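Local coordinates for protein tyrosine--tRNA ligase, mitochondrial (Emericella nidulans, PDB 5IHX) that probably attaches L-tyrosine to mitochondrial tRNA(Tyr) at the expense of ATP, as a class I aminoacyl-tRNA synthetase, at residues A[83-88]-A[329-334]. Numbering follows the deposited sequence.
Sequences HMLPFM and KMFTFL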
loop_
_atom_site.group_PDB
_atom_site.type_symbol
_atom_site.label_atom_id
_atom_site.label_comp_id
_atom_site.label_asym_id
_atom_site.label_seq_id
_atom_site.Cartn_x
_atom_site.Cartn_y
_atom_site.Cartn_z
ATOM N N HIS A 83 -6.086 23.383 16.000
ATOM C CA HIS A 83 -6.929 22.428 15.276
ATOM C C HIS A 83 -8.358 22.912 15.069
ATOM O O HIS A 83 -9.127 22.286 14.342
ATOM C CB HIS A 83 -7.014 21.087 16.022
ATOM C CG HIS A 83 -5.754 20.279 16.005
ATOM N ND1 HIS A 83 -4.891 20.217 17.079
ATOM C CD2 HIS A 83 -5.236 19.461 15.059
ATOM C CE1 HIS A 83 -3.884 19.413 16.785
ATOM N NE2 HIS A 83 -4.070 18.942 15.565
ATOM N N MET A 84 -8.722 24.014 15.711
ATOM C CA MET A 84 -10.134 24.321 15.905
ATOM C C MET A 84 -10.925 24.810 14.693
ATOM O O MET A 84 -12.109 24.497 14.581
ATOM C CB MET A 84 -10.277 25.362 17.017
ATOM C CG MET A 84 -10.271 24.776 18.421
ATOM S SD MET A 84 -11.455 23.428 18.643
ATOM C CE MET A 84 -13.002 24.279 18.341
ATOM N N LEU A 85 -10.304 25.568 13.793
ATOM C CA LEU A 85 -11.083 26.257 12.763
ATOM C C LEU A 85 -11.848 25.293 11.849
ATOM O O LEU A 85 -13.017 25.533 11.552
ATOM C CB LEU A 85 -10.195 27.187 11.929
ATOM C CG LEU A 85 -9.583 28.382 12.675
ATOM C CD1 LEU A 85 -8.937 29.353 11.696
ATOM C CD2 LEU A 85 -10.599 29.103 13.559
ATOM N N PRO A 86 -11.206 24.201 11.403
ATOM C CA PRO A 86 -12.009 23.237 10.642
ATOM C C PRO A 86 -13.187 22.684 11.448
ATOM O O PRO A 86 -14.236 22.375 10.883
ATOM C CB PRO A 86 -11.007 22.130 10.311
ATOM C CG PRO A 86 -9.689 22.808 10.306
ATOM C CD PRO A 86 -9.772 23.865 11.372
ATOM N N PHE A 87 -13.017 22.564 12.759
ATOM C CA PHE A 87 -14.090 22.051 13.604
ATOM C C PHE A 87 -15.110 23.138 13.937
ATOM O O PHE A 87 -16.265 22.835 14.237
ATOM C CB PHE A 87 -13.516 21.418 14.871
ATOM C CG PHE A 87 -12.670 20.207 14.595
ATOM C CD1 PHE A 87 -13.225 19.090 13.997
ATOM C CD2 PHE A 87 -11.330 20.176 14.938
ATOM C CE1 PHE A 87 -12.461 17.971 13.729
ATOM C CE2 PHE A 87 -10.560 19.057 14.677
ATOM C CZ PHE A 87 -11.129 17.952 14.075
ATOM N N MET A 88 -14.694 24.399 13.877
ATOM C CA MET A 88 -15.644 25.503 13.965
ATOM C C MET A 88 -16.562 25.459 12.743
ATOM O O MET A 88 -17.754 25.755 12.840
ATOM C CB MET A 88 -14.929 26.854 14.051
ATOM C CG MET A 88 -14.126 27.070 15.328
ATOM S SD MET A 88 -15.087 26.924 16.848
ATOM C CE MET A 88 -16.402 28.104 16.554
ATOM N N LYS A 329 -15.214 36.390 15.127
ATOM C CA LYS A 329 -16.010 35.817 14.048
ATOM C C LYS A 329 -15.686 34.341 13.817
ATOM O O LYS A 329 -16.578 33.547 13.521
ATOM C CB LYS A 329 -15.796 36.608 12.757
ATOM C CG LYS A 329 -16.326 38.029 12.816
ATOM C CD LYS A 329 -15.902 38.840 11.603
ATOM C CE LYS A 329 -16.505 40.236 11.632
ATOM N NZ LYS A 329 -15.994 41.089 10.523
ATOM N N MET A 330 -14.416 33.976 13.962
ATOM C CA MET A 330 -13.972 32.619 13.650
ATOM C C MET A 330 -14.157 31.643 14.816
ATOM O O MET A 330 -14.416 30.457 14.594
ATOM C CB MET A 330 -12.499 32.627 13.218
ATOM C CG MET A 330 -12.233 33.374 11.915
ATOM S SD MET A 330 -10.564 33.130 11.255
ATOM C CE MET A 330 -9.550 33.525 12.676
ATOM N N PHE A 331 -14.008 32.130 16.048
ATOM C CA PHE A 331 -13.984 31.253 17.223
ATOM C C PHE A 331 -15.261 31.255 18.073
ATOM O O PHE A 331 -15.320 30.559 19.083
ATOM C CB PHE A 331 -12.801 31.624 18.124
ATOM C CG PHE A 331 -11.470 31.176 17.595
ATOM C CD1 PHE A 331 -11.104 29.841 17.656
ATOM C CD2 PHE A 331 -10.577 32.087 17.053
ATOM C CE1 PHE A 331 -9.878 29.421 17.179
ATOM C CE2 PHE A 331 -9.349 31.672 16.574
ATOM C CZ PHE A 331 -8.998 30.337 16.637
ATOM N N THR A 332 -16.274 32.023 17.679
ATOM C CA THR A 332 -17.516 32.086 18.455
ATOM C C THR A 332 -18.748 32.039 17.561
ATOM O O THR A 332 -18.655 32.203 16.343
ATOM C CB THR A 332 -17.590 33.368 19.318
ATOM O OG1 THR A 332 -18.146 34.441 18.546
ATOM C CG2 THR A 332 -16.210 33.769 19.833
ATOM N N PHE A 333 -19.901 31.810 18.190
ATOM C CA PHE A 333 -21.199 31.837 17.513
ATOM C C PHE A 333 -21.893 33.188 17.712
ATOM O O PHE A 333 -23.077 33.333 17.408
ATOM C CB PHE A 333 -22.102 30.708 18.034
ATOM C CG PHE A 333 -21.840 29.356 17.406
ATOM C CD1 PHE A 333 -22.648 28.275 17.728
ATOM C CD2 PHE A 333 -20.789 29.155 16.520
ATOM C CE1 PHE A 333 -22.425 27.029 17.171
ATOM C CE2 PHE A 333 -20.564 27.910 15.959
ATOM C CZ PHE A 333 -21.383 26.846 16.285
ATOM N N LEU A 334 -21.155 34.168 18.225
ATOM C CA LEU A 334 -21.695 35.507 18.440
ATOM C C LEU A 334 -22.211 36.092 17.126
ATOM O O LEU A 334 -21.497 36.072 16.124
ATOM C CB LEU A 334 -20.633 36.432 19.038
ATOM C CG LEU A 334 -20.272 36.242 20.513
ATOM C CD1 LEU A 334 -19.011 37.017 20.838
ATOM C CD2 LEU A 334 -21.412 36.689 21.420
#
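L85 and M88, near the start of helix 84-95 in the Rossmann-type catalytic domain of this class I synthetase, pack against residues 330-333, at the end region of helix 321-331 and just after it. The contact thereby joins the catalytic domain to the helical region that follows it in this C-terminally truncated construct. It is buried and apolar, with no hydrogen bond across it. The F331 ring takes contacts from both L85 and M84. L85 sets one methyl over a face of this ring in a CH-pi contact, CD2 standing 3.9 Å from the F331 ring centroid and 24° off the normal, displaced toward the CE1-CZ rim. CB of M84 comes up to the rim of the F331 ring at CE1, 4.1 Å away. Y327 and F316 meet F331 edge-to-face, enclosing it further.

The isobutyl group of L85 is shared between two neighbours: CD2 also touches CB of M330 at 4.0 Å, while CD1 faces the M330 sulfur SD at 4.1 Å. M88 instead reaches the backbone at M330 and F331. Bends at chi2 (-57°) and chi3 (-55°) fold its chain back, so that CG and CE both lie beside the carbonyl oxygen of M330. Beyond these residues, T332 turns its CB away and closes an ST turn, OG1 accepting from the backbone N of L334 at 3.0 Å; the same hydroxyl is also bonded to the carbonyl of L328. The F333 ring, which meets W92 and Y150, receives M88 obliquely. The M88 methyl CE lies 3.7 Å from the carbonyl carbon C of F331 and 4.2 Å from CE2 of F333.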